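Local coordinates for protein HTH-type transcriptional repressor PhnF (PDB 3F8M) that represses the phnDCE operon for phosphate uptake when phosphate is available, binding DNA as a GntR-family (HutC-type) transcription factor, at residues 100-105 with 131-136; 142-147 with 195-200; 179-184 with 211-216. One frame throughout, in Å; residues are numbered along the deposited sequence.

Contact 1: 100-105 with 131-136; sequences AGRILV and LERVLT
The CD methylene of Arg102 sits over one face of the Arg133 guanidinium, 3.3 Å from Arg133 CZ, and Leu131 CD2 lies against the opposite face. Beside it, Arg102 CG rests on Leu135 CD2 at 3.5 Å, the two side chains alongside each other. An extended chain from CG to NE (chi2 174°, chi3 -173°) lays CD on the Arg133 guanidinium and carries the Arg102 head away beyond it. Although Arg102 NE comes within 3.6 Å of Arg133 NH1, the like charges have separate partners: Arg102 NH1 bonds Glu164 O, while Arg133 forms a salt bridge with Glu145 and its NH2 donates to the carbonyls of His163 and Ala165. Long, flexible arginines suit this face because their stems pack while their heads reach the carbonyls of the loop at His163 to Ala165.

The two strands form an antiparallel ladder at one edge of the UTRA-domain sheet. Gly101 with Thr136 and Ile103 with Val134 are hydrogen-bonded pairs; Ile103 N reaches Val134 O at 2.8 Å, in the carbonyl plane. On the face of Ile103 and Val134, beta-branched residues, well suited to strands, meet: Val105 CG2 lies against Val134 CG2, and Ile103 CD1 approaches Thr136 CG2 at 3.8 Å, crossing at about a right angle. Leu198 of helix 192-198 backs Val134; Glu132 bonds Thr146 OG1 through OE2 and forms a salt bridge with Arg193 through OE1.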
ATOM      1  N   ALA A 100      20.062   0.998   6.303  1.00 32.81           N
ATOM      2  CA  ALA A 100      19.179   2.141   6.101  1.00 29.53           C
ATOM      3  C   ALA A 100      19.626   3.371   6.887  1.00 27.42           C
ATOM      4  O   ALA A 100      20.241   3.245   7.944  1.00 25.91           O
ATOM      5  CB  ALA A 100      17.774   1.767   6.497  1.00 30.44           C
ATOM      6  N   GLY A 101      19.328   4.559   6.361  1.00 24.80           N
ATOM      7  CA  GLY A 101      19.591   5.784   7.128  1.00 24.11           C
ATOM      8  C   GLY A 101      18.584   6.879   6.877  1.00 22.67           C
ATOM      9  O   GLY A 101      17.670   6.717   6.076  1.00 20.91           O
ATOM     10  N   ARG A 102      18.792   8.001   7.555  1.00 22.01           N
ATOM     11  CA  ARG A 102      17.963   9.194   7.376  1.00 21.53           C
ATOM     12  C   ARG A 102      18.849  10.411   7.293  1.00 21.09           C
ATOM     13  O   ARG A 102      19.855  10.523   8.033  1.00 21.27           O
ATOM     14  CB  ARG A 102      17.013   9.386   8.552  1.00 21.39           C
ATOM     15  CG  ARG A 102      16.121   8.186   8.868  1.00 24.85           C
ATOM     16  CD  ARG A 102      15.335   8.434  10.149  1.00 30.27           C
ATOM     17  NE  ARG A 102      14.549   7.281  10.648  1.00 26.79           N
ATOM     18  CZ  ARG A 102      15.026   6.353  11.467  1.00 26.58           C
ATOM     19  NH1 ARG A 102      16.297   6.419  11.890  1.00 23.41           N
ATOM     20  NH2 ARG A 102      14.222   5.376  11.885  1.00 24.52           N
ATOM     21  N   ILE A 103      18.461  11.341   6.437  1.00 20.08           N
ATOM     22  CA  ILE A 103      19.192  12.601   6.273  1.00 20.83           C
ATOM     23  C   ILE A 103      18.242  13.777   6.486  1.00 20.51           C
ATOM     24  O   ILE A 103      17.146  13.809   5.930  1.00 20.37           O
ATOM     25  CB  ILE A 103      19.788  12.697   4.853  1.00 19.99           C
ATOM     26  CG1 ILE A 103      20.890  11.627   4.703  1.00 22.81           C
ATOM     27  CG2 ILE A 103      20.356  14.110   4.591  1.00 23.06           C
ATOM     28  CD1 ILE A 103      21.220  11.305   3.229  1.00 28.97           C
ATOM     29  N   LEU A 104      18.668  14.741   7.303  1.00 20.22           N
ATOM     30  CA  LEU A 104      17.860  15.921   7.554  1.00 20.51           C
ATOM     31  C   LEU A 104      17.764  16.698   6.251  1.00 21.45           C
ATOM     32  O   LEU A 104      18.792  17.043   5.646  1.00 23.02           O
ATOM     33  CB  LEU A 104      18.553  16.810   8.623  1.00 21.29           C
ATOM     34  CG  LEU A 104      17.865  18.182   8.850  1.00 22.57           C
ATOM     35  CD1 LEU A 104      16.407  17.983   9.353  1.00 21.30           C
ATOM     36  CD2 LEU A 104      18.713  19.065   9.825  1.00 25.27           C
ATOM     37  N   VAL A 105      16.554  16.998   5.812  1.00 19.17           N
ATOM     38  CA  VAL A 105      16.345  17.991   4.773  1.00 19.03           C
ATOM     39  C   VAL A 105      16.221  19.384   5.426  1.00 19.67           C
ATOM     40  O   VAL A 105      17.042  20.301   5.176  1.00 20.09           O
ATOM     41  CB  VAL A 105      15.084  17.643   3.962  1.00 19.10           C
ATOM     42  CG1 VAL A 105      14.726  18.719   2.944  1.00 18.94           C
ATOM     43  CG2 VAL A 105      15.264  16.321   3.277  1.00 17.73           C
ATOM     44  N   LEU A 131       9.382  18.507  10.371  1.00 17.03           N
ATOM     45  CA  LEU A 131      10.632  17.867  10.145  1.00 15.86           C
ATOM     46  C   LEU A 131      10.529  17.194   8.768  1.00 16.14           C
ATOM     47  O   LEU A 131       9.603  16.397   8.514  1.00 13.98           O
ATOM     48  CB  LEU A 131      10.872  16.774  11.183  1.00 16.10           C
ATOM     49  CG  LEU A 131      12.109  15.884  10.926  1.00 16.00           C
ATOM     50  CD1 LEU A 131      13.445  16.691  10.847  1.00 15.98           C
ATOM     51  CD2 LEU A 131      12.173  14.789  11.988  1.00 19.51           C
ATOM     52  N   GLU A 132      11.487  17.503   7.897  1.00 14.69           N
ATOM     53  CA  GLU A 132      11.575  16.806   6.589  1.00 16.46           C
ATOM     54  C   GLU A 132      12.890  16.103   6.492  1.00 15.10           C
ATOM     55  O   GLU A 132      13.936  16.662   6.827  1.00 14.57           O
ATOM     56  CB  GLU A 132      11.509  17.760   5.428  1.00 17.86           C
ATOM     57  CG  GLU A 132      10.165  18.173   5.021  1.00 24.95           C
ATOM     58  CD  GLU A 132      10.045  18.372   3.485  1.00 30.17           C
ATOM     59  OE1 GLU A 132      10.884  19.096   2.886  1.00 30.47           O
ATOM     60  OE2 GLU A 132       9.060  17.858   2.926  1.00 29.72           O
ATOM     61  N   ARG A 133      12.835  14.833   6.093  1.00 14.45           N
ATOM     62  CA  ARG A 133      14.019  14.003   6.024  1.00 14.19           C
ATOM     63  C   ARG A 133      13.871  13.112   4.783  1.00 14.22           C
ATOM     64  O   ARG A 133      12.745  12.785   4.363  1.00 14.35           O
ATOM     65  CB  ARG A 133      14.116  13.103   7.245  1.00 15.32           C
ATOM     66  CG  ARG A 133      14.401  13.882   8.566  1.00 14.27           C
ATOM     67  CD  ARG A 133      14.711  12.982   9.735  1.00 17.82           C
ATOM     68  NE  ARG A 133      13.689  12.023  10.117  1.00 19.04           N
ATOM     69  CZ  ARG A 133      13.820  11.221  11.178  1.00 18.91           C
ATOM     70  NH1 ARG A 133      12.873  10.346  11.474  1.00 22.02           N
ATOM     71  NH2 ARG A 133      14.906  11.287  11.923  1.00 22.39           N
ATOM     72  N   VAL A 134      15.022  12.709   4.253  1.00 15.00           N
ATOM     73  CA  VAL A 134      15.115  11.684   3.212  0.50 15.46           C
ATOM     74  C   VAL A 134      15.587  10.366   3.844  1.00 15.90           C
ATOM     75  O   VAL A 134      16.532  10.355   4.640  1.00 16.44           O
ATOM     76  CB  VAL A 134      16.092  12.135   2.087  0.50 15.18           C
ATOM     77  CG1 VAL A 134      16.273  11.055   1.018  0.50 15.46           C
ATOM     78  CG2 VAL A 134      15.639  13.442   1.442  0.50 16.67           C
ATOM     79  N   LEU A 135      14.941   9.277   3.478  1.00 16.01           N
ATOM     80  CA  LEU A 135      15.297   7.940   3.924  1.00 17.57           C
ATOM     81  C   LEU A 135      16.171   7.312   2.825  1.00 18.51           C
ATOM     82  O   LEU A 135      15.914   7.526   1.632  1.00 18.13           O
ATOM     83  CB  LEU A 135      14.010   7.135   4.090  1.00 17.67           C
ATOM     84  CG  LEU A 135      12.960   7.648   5.111  1.00 20.67           C
ATOM     85  CD1 LEU A 135      11.766   6.691   5.343  1.00 24.28           C
ATOM     86  CD2 LEU A 135      13.576   8.057   6.472  1.00 25.44           C
ATOM     87  N   THR A 136      17.172   6.534   3.236  1.00 19.18           N
ATOM     88  CA  THR A 136      18.162   5.980   2.284  1.00 20.67           C
ATOM     89  C   THR A 136      18.390   4.523   2.625  1.00 21.11           C
ATOM     90  O   THR A 136      18.150   4.084   3.753  1.00 21.47           O
ATOM     91  CB  THR A 136      19.535   6.657   2.421  1.00 21.20           C
ATOM     92  OG1 THR A 136      20.042   6.431   3.766  1.00 23.81           O
ATOM     93  CG2 THR A 136      19.401   8.129   2.200  1.00 19.97           C
TER

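Contact 2: 142-147 with 195-200; sequences VGLETT and AALLGA
A methyl of Leu198, CD2, reaches across to the backbone of strand 140-150 and stops 3.6 Å from Gly143 C and equally far from Gly143 O. The methyl lies against the Gly143 peptide; a side chain there would point away from the helix. The Leu198 CG lies anti to its own carbonyl carbon, and chi2 of -177° extends CD1 in line with the chain and turns the second branch, CD2, onto the Gly143 backbone. The same methyl also brushes Leu144 CB at 4.3 Å, so one leucine tip spans two successive strand residues.

Leu144 answers from the strand. Its CG is turned away from the backbone N (chi1 170°), which sends both methyls toward the helix, where Leu197 CD1 comes to 4.1 Å from Leu144 CD1 and 4.2 Å from Leu144 CD2. The Leu197 tip thus lies against the fork of Leu144, the two side chains slanting past each other. Leucine fits all three places, being long enough to reach across and apolar enough for a buried seam; Leu144 offers both methyls, Leu197 and Leu198 one each. No hydrogen bond joins the segments, and Val134 of the adjacent strand also touches Leu198.

Ala195 O accepts from Leu198 N and, at 3.0 Å, from Ala200 N, the two donors arriving from opposite faces of its plane, while Gly199 takes the positive phi (64°) that glycine readily adopts. Arg229 NH1 donates to Leu198 O, tying the turn to strand 220-229. On the strand, Val142 and Gly143 both face Leu135 in a classic beta bulge, and the helix meets that sheet beside a Schellman motif.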
ATOM      1  N   VAL A 142      15.339   6.507  -0.893  1.00 19.07           N
ATOM      2  CA  VAL A 142      14.137   5.677  -0.810  1.00 18.91           C
ATOM      3  C   VAL A 142      12.870   6.521  -0.693  1.00 19.01           C
ATOM      4  O   VAL A 142      11.862   6.246  -1.364  1.00 19.87           O
ATOM      5  CB  VAL A 142      14.223   4.680   0.351  1.00 18.86           C
ATOM      6  CG1 VAL A 142      12.899   3.993   0.629  1.00 19.37           C
ATOM      7  CG2 VAL A 142      15.335   3.660   0.051  1.00 22.30           C
ATOM      8  N   GLY A 143      12.918   7.583   0.093  1.00 17.26           N
ATOM      9  CA  GLY A 143      11.648   8.278   0.355  1.00 16.43           C
ATOM     10  C   GLY A 143      11.848   9.594   1.076  1.00 15.84           C
ATOM     11  O   GLY A 143      12.913   9.863   1.583  1.00 14.88           O
ATOM     12  N   LEU A 144      10.808  10.414   1.026  1.00 15.87           N
ATOM     13  CA  LEU A 144      10.812  11.742   1.660  1.00 16.04           C
ATOM     14  C   LEU A 144       9.668  11.744   2.672  1.00 14.85           C
ATOM     15  O   LEU A 144       8.480  11.465   2.329  1.00 15.08           O
ATOM     16  CB  LEU A 144      10.611  12.807   0.568  1.00 16.97           C
ATOM     17  CG  LEU A 144      10.341  14.240   1.069  1.00 18.17           C
ATOM     18  CD1 LEU A 144      11.649  14.832   1.584  1.00 19.43           C
ATOM     19  CD2 LEU A 144       9.760  15.153   0.011  1.00 17.82           C
ATOM     20  N   GLU A 145      10.038  12.040   3.918  1.00 14.09           N
ATOM     21  CA  GLU A 145       9.153  11.968   5.078  0.70 15.04           C
ATOM     22  C   GLU A 145       8.982  13.382   5.611  1.00 14.92           C
ATOM     23  O   GLU A 145       9.989  14.008   5.941  1.00 14.77           O
ATOM     24  CB  GLU A 145       9.883  11.160   6.140  0.70 16.07           C
ATOM     25  CG  GLU A 145       9.101  10.895   7.409  0.70 19.00           C
ATOM     26  CD  GLU A 145       9.970  10.341   8.492  0.70 21.44           C
ATOM     27  OE1 GLU A 145      10.945  11.070   8.926  0.70 17.53           O
ATOM     28  OE2 GLU A 145       9.669   9.171   8.895  0.70 23.66           O
ATOM     29  N   THR A 146       7.741  13.855   5.666  1.00 13.99           N
ATOM     30  CA  THR A 146       7.455  15.231   6.118  1.00 13.86           C
ATOM     31  C   THR A 146       6.530  15.079   7.300  1.00 12.79           C
ATOM     32  O   THR A 146       5.384  14.622   7.138  1.00 14.98           O
ATOM     33  CB  THR A 146       6.793  15.998   4.974  1.00 12.98           C
ATOM     34  OG1 THR A 146       7.623  15.903   3.788  1.00 15.89           O
ATOM     35  CG2 THR A 146       6.548  17.509   5.378  1.00 12.23           C
ATOM     36  N   THR A 147       7.024  15.408   8.495  1.00 13.72           N
ATOM     37  CA  THR A 147       6.244  15.172   9.697  1.00 13.55           C
ATOM     38  C   THR A 147       5.878  16.549  10.247  1.00 13.19           C
ATOM     39  O   THR A 147       6.758  17.363  10.421  1.00 14.68           O
ATOM     40  CB  THR A 147       7.036  14.416  10.755  1.00 14.37           C
ATOM     41  OG1 THR A 147       7.439  13.130  10.222  1.00 16.34           O
ATOM     42  CG2 THR A 147       6.182  14.157  12.038  1.00 15.31           C
ATOM     43  N   ALA A 195      11.403  14.738  -7.131  1.00 22.51           N
ATOM     44  CA  ALA A 195      12.186  13.969  -8.081  1.00 22.59           C
ATOM     45  C   ALA A 195      13.658  14.242  -7.868  1.00 22.89           C
ATOM     46  O   ALA A 195      14.439  13.289  -7.760  1.00 23.72           O
ATOM     47  CB  ALA A 195      11.760  14.294  -9.501  1.00 23.61           C
ATOM     48  N   ALA A 196      14.041  15.515  -7.711  1.00 22.02           N
ATOM     49  CA  ALA A 196      15.428  15.869  -7.456  1.00 21.80           C
ATOM     50  C   ALA A 196      15.978  15.299  -6.138  1.00 21.54           C
ATOM     51  O   ALA A 196      17.154  14.833  -6.099  1.00 19.61           O
ATOM     52  CB  ALA A 196      15.622  17.389  -7.521  1.00 22.07           C
ATOM     53  N   LEU A 197      15.130  15.296  -5.095  1.00 18.64           N
ATOM     54  CA  LEU A 197      15.536  14.760  -3.767  1.00 18.65           C
ATOM     55  C   LEU A 197      15.707  13.255  -3.809  1.00 18.34           C
ATOM     56  O   LEU A 197      16.515  12.692  -3.077  1.00 18.00           O
ATOM     57  CB  LEU A 197      14.466  15.084  -2.708  1.00 18.63           C
ATOM     58  CG  LEU A 197      14.484  16.572  -2.345  1.00 18.34           C
ATOM     59  CD1 LEU A 197      13.177  16.925  -1.549  1.00 15.60           C
ATOM     60  CD2 LEU A 197      15.741  16.895  -1.570  1.00 17.02           C
ATOM     61  N   LEU A 198      14.994  12.600  -4.716  1.00 19.14           N
ATOM     62  CA  LEU A 198      14.895  11.144  -4.616  1.00 20.47           C
ATOM     63  C   LEU A 198      15.496  10.398  -5.821  1.00 20.66           C
ATOM     64  O   LEU A 198      15.256   9.203  -5.959  1.00 21.10           O
ATOM     65  CB  LEU A 198      13.445  10.726  -4.405  1.00 19.34           C
ATOM     66  CG  LEU A 198      12.744  11.196  -3.121  1.00 18.99           C
ATOM     67  CD1 LEU A 198      11.383  10.600  -3.148  1.00 18.48           C
ATOM     68  CD2 LEU A 198      13.529  10.735  -1.846  1.00 16.58           C
ATOM     69  N   GLY A 199      16.230  11.116  -6.658  1.00 22.49           N
ATOM     70  CA  GLY A 199      16.926  10.541  -7.852  1.00 24.42           C
ATOM     71  C   GLY A 199      15.986   9.990  -8.883  1.00 26.06           C
ATOM     72  O   GLY A 199      16.314   9.023  -9.594  1.00 26.12           O
ATOM     73  N   ALA A 200      14.811  10.604  -8.985  1.00 26.17           N
ATOM     74  CA  ALA A 200      13.704  10.055  -9.751  1.00 27.98           C
ATOM     75  C   ALA A 200      13.354  10.971 -10.918  1.00 27.93           C
ATOM     76  O   ALA A 200      13.997  11.991 -11.133  1.00 28.79           O
ATOM     77  CB  ALA A 200      12.459   9.807  -8.815  1.00 27.18           C
TER

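Contact 3: 179-184 with 211-216; sequences TRTVDT and RVSYDQ
This antiparallel ladder forms one edge of the six-stranded sheet of the UTRA domain, with strand 180-188 outermost within the chain. Arg180 to Thr184 also pair with a strand of the second subunit, so the sheet continues across the dimer interface. The ladder begins at a classic beta bulge: Thr179 and Arg180 both face Tyr214, whose O accepts from Thr179 N at 2.9 Å and from Arg180 N at 3.1 Å. Further along, Val182 and Val212 exchange two backbone bonds.

On the face carrying Arg180, Val182 and Tyr214, the guanidinium of Arg180 lies flat on the tyrosine ring in a cation-pi stack, with planes about 11° apart and centres separated by 4.0 Å. Its NH2 stands over the middle of the ring, and Asp218 forms a salt bridge with that same nitrogen. The Arg180 chain leaves with CG anti to the backbone N and then bends at chi3 (65°), folding the head back over the ring. Val182 CG2 meets the ring edge at CE2, 4.0 Å away. An aromatic suits this position, offering a broad face to the cation and an edge to the valine.

The other face is polar but buried. Arg211 meets Asp183 side-on with NE and NH2, one nitrogen to each oxygen, both on the syn side. Such a two-point grip should restrain rotation of both groups and favour a charged carboxylate. Gly85 O also accepts from NH2, and Tyr168 OH bonds to NH1. Thr181 CG2 packs over one face of the guanidinium, 3.6 Å from Arg211 NH1. At the straighter end of the grip, Arg211 NH2 donates to Asp183 OD2 at 3.0 Å, with an angle of 172° at the hydrogen.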
ATOM      1  N   THR A 179      -0.469   4.814  20.276  1.00 29.47           N
ATOM      2  CA  THR A 179      -1.595   3.962  20.657  1.00 31.60           C
ATOM      3  C   THR A 179      -2.475   3.632  19.442  1.00 31.63           C
ATOM      4  O   THR A 179      -2.891   2.491  19.262  1.00 32.19           O
ATOM      5  CB  THR A 179      -2.387   4.618  21.807  1.00 31.57           C
ATOM      6  OG1 THR A 179      -1.469   4.960  22.863  1.00 33.71           O
ATOM      7  CG2 THR A 179      -3.497   3.688  22.357  1.00 32.79           C
ATOM      8  N   ARG A 180      -2.691   4.613  18.571  1.00 31.53           N
ATOM      9  CA  ARG A 180      -3.492   4.395  17.356  1.00 32.21           C
ATOM     10  C   ARG A 180      -2.870   5.156  16.172  1.00 32.57           C
ATOM     11  O   ARG A 180      -2.530   6.346  16.326  1.00 32.18           O
ATOM     12  CB  ARG A 180      -4.936   4.861  17.615  1.00 32.26           C
ATOM     13  CG  ARG A 180      -5.937   4.647  16.491  1.00 33.54           C
ATOM     14  CD  ARG A 180      -7.345   4.860  17.051  1.00 32.80           C
ATOM     15  NE  ARG A 180      -7.568   6.232  17.488  1.00 32.61           N
ATOM     16  CZ  ARG A 180      -8.012   7.174  16.683  1.00 31.84           C
ATOM     17  NH1 ARG A 180      -8.269   6.857  15.431  1.00 35.20           N
ATOM     18  NH2 ARG A 180      -8.217   8.411  17.123  1.00 33.14           N
ATOM     19  N   THR A 181      -2.699   4.461  15.036  1.00 31.90           N
ATOM     20  CA  THR A 181      -2.377   5.096  13.744  1.00 32.53           C
ATOM     21  C   THR A 181      -3.508   4.931  12.730  1.00 32.02           C
ATOM     22  O   THR A 181      -4.283   3.950  12.802  1.00 31.47           O
ATOM     23  CB  THR A 181      -1.081   4.576  13.104  1.00 32.86           C
ATOM     24  OG1 THR A 181      -1.108   3.149  13.009  1.00 34.91           O
ATOM     25  CG2 THR A 181       0.139   5.019  13.919  1.00 33.76           C
ATOM     26  N   VAL A 182      -3.618   5.903  11.825  1.00 30.47           N
ATOM     27  CA  VAL A 182      -4.597   5.900  10.718  1.00 30.79           C
ATOM     28  C   VAL A 182      -3.849   6.290   9.448  1.00 30.16           C
ATOM     29  O   VAL A 182      -3.378   7.456   9.320  1.00 30.50           O
ATOM     30  CB  VAL A 182      -5.784   6.889  10.961  1.00 29.96           C
ATOM     31  CG1 VAL A 182      -6.811   6.806   9.851  1.00 31.98           C
ATOM     32  CG2 VAL A 182      -6.486   6.610  12.291  1.00 33.12           C
ATOM     33  N   ASP A 183      -3.693   5.324   8.545  1.00 29.56           N
ATOM     34  CA  ASP A 183      -2.934   5.506   7.317  1.00 29.79           C
ATOM     35  C   ASP A 183      -3.886   5.594   6.125  1.00 29.15           C
ATOM     36  O   ASP A 183      -4.940   4.920   6.111  1.00 29.19           O
ATOM     37  CB  ASP A 183      -2.031   4.325   7.051  1.00 30.26           C
ATOM     38  CG  ASP A 183      -0.706   4.388   7.785  1.00 34.22           C
ATOM     39  OD1 ASP A 183      -0.089   5.471   7.877  1.00 32.15           O
ATOM     40  OD2 ASP A 183      -0.241   3.302   8.207  1.00 36.38           O
ATOM     41  N   THR A 184      -3.504   6.409   5.142  1.00 27.47           N
ATOM     42  CA  THR A 184      -4.025   6.268   3.787  1.00 26.90           C
ATOM     43  C   THR A 184      -2.836   5.970   2.890  1.00 27.06           C
ATOM     44  O   THR A 184      -1.729   6.518   3.065  1.00 26.64           O
ATOM     45  CB  THR A 184      -4.772   7.510   3.280  1.00 26.53           C
ATOM     46  OG1 THR A 184      -3.872   8.613   3.203  1.00 26.62           O
ATOM     47  CG2 THR A 184      -5.947   7.868   4.175  1.00 28.02           C
ATOM     48  N   ARG A 211      -0.363   9.693   7.404  1.00 19.21           N
ATOM     49  CA  ARG A 211      -0.640   9.118   8.716  1.00 20.66           C
ATOM     50  C   ARG A 211      -0.977  10.174   9.741  1.00 20.86           C
ATOM     51  O   ARG A 211      -0.383  11.239   9.731  1.00 19.53           O
ATOM     52  CB  ARG A 211       0.579   8.370   9.219  1.00 20.69           C
ATOM     53  CG  ARG A 211       0.555   8.103  10.731  1.00 21.77           C
ATOM     54  CD  ARG A 211       1.618   7.109  11.140  1.00 26.03           C
ATOM     55  NE  ARG A 211       1.463   5.811  10.481  1.00 28.31           N
ATOM     56  CZ  ARG A 211       2.174   4.738  10.816  1.00 32.82           C
ATOM     57  NH1 ARG A 211       3.077   4.812  11.791  1.00 32.26           N
ATOM     58  NH2 ARG A 211       1.983   3.590  10.193  1.00 36.27           N
ATOM     59  N   VAL A 212      -1.933   9.882  10.613  1.00 21.57           N
ATOM     60  CA  VAL A 212      -2.102  10.632  11.846  1.00 22.43           C
ATOM     61  C   VAL A 212      -1.920   9.588  12.941  1.00 22.68           C
ATOM     62  O   VAL A 212      -2.497   8.485  12.863  1.00 24.19           O
ATOM     63  CB  VAL A 212      -3.481  11.306  11.994  1.00 22.24           C
ATOM     64  CG1 VAL A 212      -3.500  12.192  13.236  1.00 23.54           C
ATOM     65  CG2 VAL A 212      -3.821  12.137  10.728  1.00 23.66           C
ATOM     66  N   SER A 213      -1.130   9.942  13.950  1.00 21.91           N
ATOM     67  CA  SER A 213      -0.897   9.077  15.095  1.00 22.21           C
ATOM     68  C   SER A 213      -1.492   9.722  16.318  1.00 22.32           C
ATOM     69  O   SER A 213      -1.495  10.957  16.443  1.00 22.99           O
ATOM     70  CB  SER A 213       0.603   8.851  15.344  1.00 22.36           C
ATOM     71  OG  SER A 213       1.225   8.284  14.234  1.00 21.29           O
ATOM     72  N   TYR A 214      -1.957   8.863  17.223  1.00 23.35           N
ATOM     73  CA  TYR A 214      -2.644   9.243  18.428  1.00 24.37           C
ATOM     74  C   TYR A 214      -2.043   8.513  19.638  1.00 23.90           C
ATOM     75  O   TYR A 214      -1.643   7.339  19.554  1.00 24.97           O
ATOM     76  CB  TYR A 214      -4.137   8.883  18.320  1.00 25.29           C
ATOM     77  CG  TYR A 214      -4.850   9.564  17.164  1.00 24.07           C
ATOM     78  CD1 TYR A 214      -5.412  10.818  17.329  1.00 25.57           C
ATOM     79  CD2 TYR A 214      -4.938   8.940  15.926  1.00 26.62           C
ATOM     80  CE1 TYR A 214      -6.054  11.452  16.260  1.00 30.11           C
ATOM     81  CE2 TYR A 214      -5.570   9.546  14.860  1.00 27.74           C
ATOM     82  CZ  TYR A 214      -6.127  10.785  15.038  1.00 27.15           C
ATOM     83  OH  TYR A 214      -6.754  11.362  13.989  1.00 31.47           O
ATOM     84  N   ASP A 215      -1.990   9.234  20.745  1.00 25.90           N
ATOM     85  CA  ASP A 215      -1.333   8.767  21.964  1.00 26.93           C
ATOM     86  C   ASP A 215      -2.325   8.072  22.903  1.00 27.91           C
ATOM     87  O   ASP A 215      -3.478   7.817  22.530  1.00 28.00           O
ATOM     88  CB  ASP A 215      -0.565   9.902  22.681  1.00 27.04           C
ATOM     89  CG  ASP A 215      -1.474  10.948  23.309  1.00 27.80           C
ATOM     90  OD1 ASP A 215      -2.675  10.668  23.521  1.00 31.78           O
ATOM     91  OD2 ASP A 215      -0.992  12.060  23.612  1.00 28.49           O
ATOM     92  N   GLN A 216      -1.866   7.799  24.119  1.00 28.53           N
ATOM     93  CA  GLN A 216      -2.654   7.049  25.116  1.00 30.05           C
ATOM     94  C   GLN A 216      -3.931   7.794  25.558  1.00 31.16           C
ATOM     95  O   GLN A 216      -4.879   7.161  26.055  1.00 32.30           O
ATOM     96  CB  GLN A 216      -1.775   6.653  26.316  1.00 30.08           C
ATOM     97  CG  GLN A 216      -1.195   7.829  27.114  1.00 29.02           C
ATOM     98  CD  GLN A 216       0.226   8.205  26.674  1.00 31.86           C
ATOM     99  OE1 GLN A 216       0.510   8.308  25.482  1.00 28.86           O
ATOM    100  NE2 GLN A 216       1.119   8.424  27.647  1.00 31.32           N
TER

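How the contacts relate
All three contacts belong to one UTRA-domain sheet. Contacts 1 and 3 are antiparallel strand pairings at its two edges within the chain, their centres about 21 Å apart, and both are partly buried; contact 2 is buried and joins a helix to a middle strand by apolar packing alone. Contacts 1 and 2 touch, since strands 127-137 and 140-150 are neighbours: Glu132 OE2 probably bonds Thr146 OG1, and Val134 CG1 packs on Gly143 O. Contact 3 touches neither, yet helix 192-198 of contact 2 lies in sequence between its strands. Contact 1 packs together two arginines bonded to a loop; contact 3 pairs one with Asp183 and stacks another on Tyr214, at an edge meeting the second subunit.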